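Local coordinates for envelope protein (White spot syndrome virus, PDB 7DDA) that forms part of the viral envelope and, through this C-terminal domain, probably binds heparin-like sulfated sugars at sulfate-binding sites, at residues G93-A107 with I140-K154. Residues are numbered along the deposited sequence; the frame is centred on the assembly and turned at random.
Sequences GNTKKLLYGLRNKKA and IDENEEGKYGFLIPK. With SO4 (sulfate ion), chain B.
Arg103 lays its aliphatic chain along the Asn143-Glu144 backbone. Arg103 CB sits 4.0 Å from Glu144 O and Arg103 CG, anti to the backbone N (chi1 -159°), 3.4 Å from it. CD rests on the Asn143 carbonyl, and a bend at chi3 (-60°) brings the guanidinium edge, through NH1, to Asn143 O. Arg103 NH1 donates to Asn143 O at 3.0 Å, standing above the carbonyl plane. Glu145 CB covers one guanidinium face, and Arg103 NH2 meets Glu145 OE1 in a long salt bridge (3.9 Å) with the oxygen well out of plane, so charge alone acts. That oxygen is hydrogen-bonded to Tyr83.

Asn104 bonds to the type II turn Asp141-Glu144 and the residue before it: its N donates to Glu144 O, its O accepts from Asn143 N, and Asn104 ND2 donates to Ile140 O at 3.1 Å. An Asx turn, OD1 to Lys106 N, holds the amide. Between antiparallel strands 95-104 and 145-153 (159°), paired backbone bonds run from Lys96-Ile152 to Leu102-Gly146. Tyr100 CD2 and Phe150 CD2 meet edge to edge at 4.3 Å, on the face packed against strands 160-170 and 110-120 of the other four-stranded antiparallel sheet.

Lys147 N and the Asn136 amide bind one sulfate, the Lys147 ammonium position being doubtful; Arg103 lies near another. These ions, probably from the crystallisation liquor, may mark where heparin sulfate groups bind.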
loop_
_atom_site.group_PDB
_atom_site.type_symbol
_atom_site.label_atom_id
_atom_site.label_comp_id
_atom_site.label_asym_id
_atom_site.label_seq_id
_atom_site.Cartn_x
_atom_site.Cartn_y
_atom_site.Cartn_z
ATOM N N GLY A 93 4.927 27.628 7.704
ATOM C CA GLY A 93 5.198 26.583 8.669
ATOM C C GLY A 93 4.102 25.551 8.820
ATOM O O GLY A 93 4.191 24.695 9.704
ATOM N N ASN A 94 3.063 25.598 7.992
ATOM C CA ASN A 94 2.002 24.608 8.085
ATOM C C ASN A 94 2.267 23.379 7.237
ATOM O O ASN A 94 1.627 22.343 7.454
ATOM C CB ASN A 94 0.665 25.215 7.661
ATOM C CG ASN A 94 0.092 26.117 8.711
ATOM O OD1 ASN A 94 0.400 27.311 8.737
ATOM N ND2 ASN A 94 -0.728 25.551 9.614
ATOM N N THR A 95 3.179 23.473 6.270
ATOM C CA THR A 95 3.521 22.339 5.435
ATOM C C THR A 95 5.028 22.168 5.383
ATOM O O THR A 95 5.817 23.047 5.745
ATOM C CB THR A 95 2.972 22.457 4.003
ATOM O OG1 THR A 95 3.542 23.595 3.338
ATOM C CG2 THR A 95 1.446 22.563 4.015
ATOM N N LYS A 96 5.396 21.005 4.885
ATOM C CA LYS A 96 6.753 20.512 4.863
ATOM C C LYS A 96 6.964 19.931 3.475
ATOM O O LYS A 96 6.075 19.243 2.956
ATOM C CB LYS A 96 6.897 19.430 5.925
ATOM C CG LYS A 96 8.277 19.062 6.290
ATOM C CD LYS A 96 8.634 19.779 7.559
ATOM C CE LYS A 96 10.021 19.433 7.954
ATOM N NZ LYS A 96 10.739 20.572 8.565
ATOM N N LYS A 97 8.102 20.220 2.855
ATOM C CA LYS A 97 8.434 19.632 1.558
ATOM C C LYS A 97 9.633 18.706 1.729
ATOM O O LYS A 97 10.716 19.157 2.116
ATOM C CB LYS A 97 8.712 20.708 0.517
ATOM C CG LYS A 97 9.171 20.167 -0.802
ATOM C CD LYS A 97 8.116 19.322 -1.478
ATOM C CE LYS A 97 8.688 18.630 -2.727
ATOM N NZ LYS A 97 9.509 19.531 -3.603
ATOM N N LEU A 98 9.428 17.412 1.472
ATOM C CA LEU A 98 10.434 16.383 1.704
ATOM C C LEU A 98 10.805 15.763 0.368
ATOM O O LEU A 98 9.940 15.223 -0.329
ATOM C CB LEU A 98 9.920 15.304 2.661
ATOM C CG LEU A 98 9.512 15.810 4.044
ATOM C CD1 LEU A 98 9.052 14.654 4.922
ATOM C CD2 LEU A 98 10.656 16.574 4.703
ATOM N N LEU A 99 12.082 15.817 0.016
ATOM C CA LEU A 99 12.500 15.385 -1.307
ATOM C C LEU A 99 13.577 14.322 -1.179
ATOM O O LEU A 99 14.572 14.524 -0.478
ATOM C CB LEU A 99 12.989 16.579 -2.137
ATOM C CG LEU A 99 13.617 16.281 -3.490
ATOM C CD1 LEU A 99 12.624 15.577 -4.391
ATOM C CD2 LEU A 99 14.081 17.588 -4.131
ATOM N N TYR A 100 13.383 13.202 -1.872
ATOM C CA TYR A 100 14.294 12.070 -1.818
ATOM C C TYR A 100 14.772 11.705 -3.211
ATOM O O TYR A 100 14.103 11.991 -4.209
ATOM C CB TYR A 100 13.613 10.870 -1.140
ATOM C CG TYR A 100 13.302 11.224 0.281
ATOM C CD1 TYR A 100 14.245 11.033 1.289
ATOM C CD2 TYR A 100 12.098 11.841 0.608
ATOM C CE1 TYR A 100 13.975 11.406 2.594
ATOM C CE2 TYR A 100 11.825 12.220 1.913
ATOM C CZ TYR A 100 12.764 12.005 2.896
ATOM O OH TYR A 100 12.466 12.389 4.185
ATOM N N GLY A 101 15.944 11.084 -3.266
ATOM C CA GLY A 101 16.476 10.530 -4.501
ATOM C C GLY A 101 16.720 9.040 -4.359
ATOM O O GLY A 101 17.152 8.573 -3.305
ATOM N N LEU A 102 16.437 8.297 -5.425
ATOM C CA LEU A 102 16.812 6.893 -5.534
ATOM C C LEU A 102 17.753 6.743 -6.725
ATOM O O LEU A 102 17.381 7.066 -7.861
ATOM C CB LEU A 102 15.574 5.998 -5.701
ATOM C CG LEU A 102 15.786 4.482 -5.869
ATOM C CD1 LEU A 102 14.640 3.669 -5.256
ATOM C CD2 LEU A 102 15.973 4.091 -7.332
ATOM N N ARG A 103 18.954 6.236 -6.478
ATOM C CA ARG A 103 19.913 5.988 -7.546
ATOM C C ARG A 103 19.992 4.506 -7.887
ATOM O O ARG A 103 20.185 3.658 -7.001
ATOM C CB ARG A 103 21.304 6.501 -7.181
ATOM C CG ARG A 103 22.168 6.736 -8.414
ATOM C CD ARG A 103 23.559 7.241 -8.046
ATOM N NE ARG A 103 23.524 8.504 -7.313
ATOM C CZ ARG A 103 23.277 9.697 -7.859
ATOM N NH1 ARG A 103 23.049 9.814 -9.164
ATOM N NH2 ARG A 103 23.257 10.785 -7.098
ATOM N N ASN A 104 19.852 4.207 -9.177
ATOM C CA ASN A 104 20.081 2.867 -9.694
ATOM C C ASN A 104 21.573 2.551 -9.609
ATOM O O ASN A 104 22.401 3.241 -10.209
ATOM C CB ASN A 104 19.561 2.782 -11.132
ATOM C CG ASN A 104 19.814 1.418 -11.794
ATOM O OD1 ASN A 104 20.327 0.471 -11.177
ATOM N ND2 ASN A 104 19.436 1.319 -13.063
ATOM N N LYS A 105 21.922 1.527 -8.837
ATOM C CA LYS A 105 23.305 1.093 -8.695
ATOM C C LYS A 105 23.547 -0.288 -9.292
ATOM O O LYS A 105 24.559 -0.919 -8.982
ATOM C CB LYS A 105 23.707 1.097 -7.224
ATOM C CG LYS A 105 23.576 2.449 -6.581
ATOM C CD LYS A 105 24.669 3.351 -7.079
ATOM C CE LYS A 105 25.715 3.505 -6.022
ATOM N NZ LYS A 105 26.868 4.287 -6.518
ATOM N N LYS A 106 22.638 -0.777 -10.133
ATOM C CA LYS A 106 22.733 -2.121 -10.691
ATOM C C LYS A 106 23.468 -2.061 -12.022
ATOM O O LYS A 106 22.922 -1.566 -13.019
ATOM C CB LYS A 106 21.347 -2.727 -10.884
ATOM C CG LYS A 106 20.785 -3.365 -9.668
ATOM C CD LYS A 106 19.510 -4.096 -10.007
ATOM C CE LYS A 106 19.824 -5.487 -10.518
ATOM N NZ LYS A 106 20.707 -6.205 -9.564
ATOM N N ALA A 107 24.691 -2.583 -12.051
ATOM C CA ALA A 107 25.439 -2.613 -13.300
ATOM C C ALA A 107 24.670 -3.410 -14.347
ATOM O O ALA A 107 24.228 -4.532 -14.090
ATOM C CB ALA A 107 26.823 -3.207 -13.071
ATOM N N ILE A 140 15.444 4.848 -15.668
ATOM C CA ILE A 140 16.511 5.327 -14.803
ATOM C C ILE A 140 17.705 4.435 -15.075
ATOM O O ILE A 140 17.715 3.265 -14.673
ATOM C CB ILE A 140 16.135 5.300 -13.312
ATOM C CG1 ILE A 140 14.940 6.218 -13.019
ATOM C CG2 ILE A 140 17.306 5.741 -12.455
ATOM C CD1 ILE A 140 14.349 6.010 -11.622
ATOM N N ASP A 141 18.704 4.978 -15.761
ATOM C CA ASP A 141 19.870 4.204 -16.142
ATOM C C ASP A 141 20.768 3.975 -14.939
ATOM O O ASP A 141 20.510 4.459 -13.839
ATOM C CB ASP A 141 20.621 4.908 -17.260
ATOM C CG ASP A 141 19.848 4.917 -18.533
ATOM O OD1 ASP A 141 19.228 3.870 -18.827
ATOM O OD2 ASP A 141 19.849 5.961 -19.224
ATOM N N GLU A 142 21.838 3.217 -15.148
ATOM C CA GLU A 142 22.769 2.958 -14.059
ATOM C C GLU A 142 23.439 4.254 -13.629
ATOM O O GLU A 142 23.887 5.047 -14.465
ATOM C CB GLU A 142 23.807 1.929 -14.478
ATOM C CG GLU A 142 24.718 1.519 -13.343
ATOM C CD GLU A 142 25.930 0.733 -13.812
ATOM O OE1 GLU A 142 25.953 0.317 -15.001
ATOM O OE2 GLU A 142 26.855 0.546 -12.984
ATOM N N ASN A 143 23.467 4.476 -12.317
ATOM C CA ASN A 143 23.983 5.661 -11.636
ATOM C C ASN A 143 23.152 6.906 -11.911
ATOM O O ASN A 143 23.512 7.998 -11.447
ATOM C CB ASN A 143 25.455 5.915 -11.969
ATOM C CG ASN A 143 26.359 4.922 -11.275
ATOM O OD1 ASN A 143 26.209 4.679 -10.069
ATOM N ND2 ASN A 143 27.270 4.312 -12.026
ATOM N N GLU A 144 22.044 6.785 -12.625
ATOM C CA GLU A 144 21.092 7.875 -12.689
ATOM C C GLU A 144 20.139 7.809 -11.489
ATOM O O GLU A 144 19.902 6.743 -10.919
ATOM C CB GLU A 144 20.335 7.817 -14.005
ATOM C CG GLU A 144 19.348 8.928 -14.149
ATOM C CD GLU A 144 18.587 8.841 -15.434
ATOM O OE1 GLU A 144 18.850 7.875 -16.204
ATOM O OE2 GLU A 144 17.732 9.734 -15.656
ATOM N N GLU A 145 19.637 8.967 -11.067
ATOM C CA GLU A 145 18.728 9.049 -9.931
ATOM C C GLU A 145 17.319 9.396 -10.393
ATOM O O GLU A 145 17.124 10.094 -11.397
ATOM C CB GLU A 145 19.179 10.099 -8.907
ATOM C CG GLU A 145 18.959 11.528 -9.386
ATOM C CD GLU A 145 19.347 12.601 -8.366
ATOM O OE1 GLU A 145 19.672 12.259 -7.199
ATOM O OE2 GLU A 145 19.335 13.798 -8.755
ATOM N N GLY A 146 16.345 8.876 -9.649
ATOM C CA GLY A 146 14.980 9.378 -9.671
ATOM C C GLY A 146 14.710 10.183 -8.407
ATOM O O GLY A 146 15.095 9.778 -7.306
ATOM N N LYS A 147 14.059 11.327 -8.575
ATOM C CA LYS A 147 13.740 12.215 -7.462
ATOM C C LYS A 147 12.248 12.147 -7.153
ATOM O O LYS A 147 11.417 12.259 -8.063
ATOM C CB LYS A 147 14.156 13.656 -7.767
ATOM C CG LYS A 147 15.650 13.794 -8.021
ATOM C CD LYS A 147 16.144 15.239 -7.971
ATOM C CE LYS A 147 15.445 16.129 -8.987
ATOM N NZ LYS A 147 15.684 15.755 -10.390
ATOM N N TYR A 148 11.917 12.001 -5.866
ATOM C CA TYR A 148 10.539 11.843 -5.410
ATOM C C TYR A 148 10.264 12.824 -4.280
ATOM O O TYR A 148 10.898 12.755 -3.223
ATOM C CB TYR A 148 10.300 10.387 -4.999
ATOM C CG TYR A 148 10.582 9.517 -6.211
ATOM C CD1 TYR A 148 9.661 9.437 -7.254
ATOM C CD2 TYR A 148 11.798 8.866 -6.364
ATOM C CE1 TYR A 148 9.924 8.710 -8.390
ATOM C CE2 TYR A 148 12.072 8.126 -7.514
ATOM C CZ TYR A 148 11.132 8.057 -8.515
ATOM O OH TYR A 148 11.383 7.324 -9.648
ATOM N N GLY A 149 9.344 13.753 -4.512
ATOM C CA GLY A 149 9.076 14.841 -3.583
ATOM C C GLY A 149 7.670 14.768 -3.008
ATOM O O GLY A 149 6.707 14.489 -3.726
ATOM N N PHE A 150 7.563 15.046 -1.715
ATOM C CA PHE A 150 6.293 14.939 -1.021
ATOM C C PHE A 150 6.000 16.239 -0.292
ATOM O O PHE A 150 6.877 16.787 0.383
ATOM C CB PHE A 150 6.329 13.751 -0.075
ATOM C CG PHE A 150 6.695 12.471 -0.765
ATOM C CD1 PHE A 150 5.732 11.740 -1.454
ATOM C CD2 PHE A 150 8.010 12.029 -0.785
ATOM C CE1 PHE A 150 6.066 10.571 -2.112
ATOM C CE2 PHE A 150 8.358 10.855 -1.446
ATOM C CZ PHE A 150 7.385 10.123 -2.105
ATOM N N LEU A 151 4.786 16.751 -0.466
ATOM C CA LEU A 151 4.288 17.870 0.325
ATOM C C LEU A 151 3.449 17.290 1.449
ATOM O O LEU A 151 2.442 16.622 1.187
ATOM C CB LEU A 151 3.438 18.811 -0.523
ATOM C CG LEU A 151 2.899 20.092 0.120
ATOM C CD1 LEU A 151 3.989 20.991 0.719
ATOM C CD2 LEU A 151 2.052 20.843 -0.891
ATOM N N ILE A 152 3.865 17.498 2.688
ATOM C CA ILE A 152 3.064 16.953 3.786
ATOM C C ILE A 152 2.587 18.083 4.696
ATOM O O ILE A 152 3.246 19.131 4.788
ATOM C CB ILE A 152 3.827 15.880 4.592
ATOM C CG1 ILE A 152 4.941 16.503 5.421
ATOM C CG2 ILE A 152 4.369 14.783 3.687
ATOM C CD1 ILE A 152 5.522 15.560 6.451
ATOM N N PRO A 153 1.436 17.932 5.353
ATOM C CA PRO A 153 1.084 18.860 6.427
ATOM C C PRO A 153 2.031 18.669 7.595
ATOM O O PRO A 153 2.550 17.570 7.815
ATOM C CB PRO A 153 -0.346 18.455 6.803
ATOM C CG PRO A 153 -0.804 17.522 5.719
ATOM C CD PRO A 153 0.428 16.878 5.183
ATOM N N LYS A 154 2.277 19.759 8.326
ATOM C CA LYS A 154 2.983 19.670 9.598
ATOM C C LYS A 154 2.357 18.594 10.469
ATOM O O LYS A 154 1.137 18.539 10.622
ATOM C CB LYS A 154 2.938 21.018 10.316
ATOM C CG LYS A 154 3.658 21.064 11.654
ATOM C CD LYS A 154 3.312 22.376 12.379
ATOM C CE LYS A 154 1.803 22.686 12.284
ATOM N NZ LYS A 154 1.406 24.130 12.444
HETATM S S SO4 B . 14.220 12.979 -11.492
HETATM O O1 SO4 B . 13.567 13.294 -12.767
HETATM O O2 SO4 B . 14.735 11.639 -11.532
HETATM O O3 SO4 B . 13.177 13.060 -10.482
HETATM O O4 SO4 B . 15.250 13.944 -11.214
#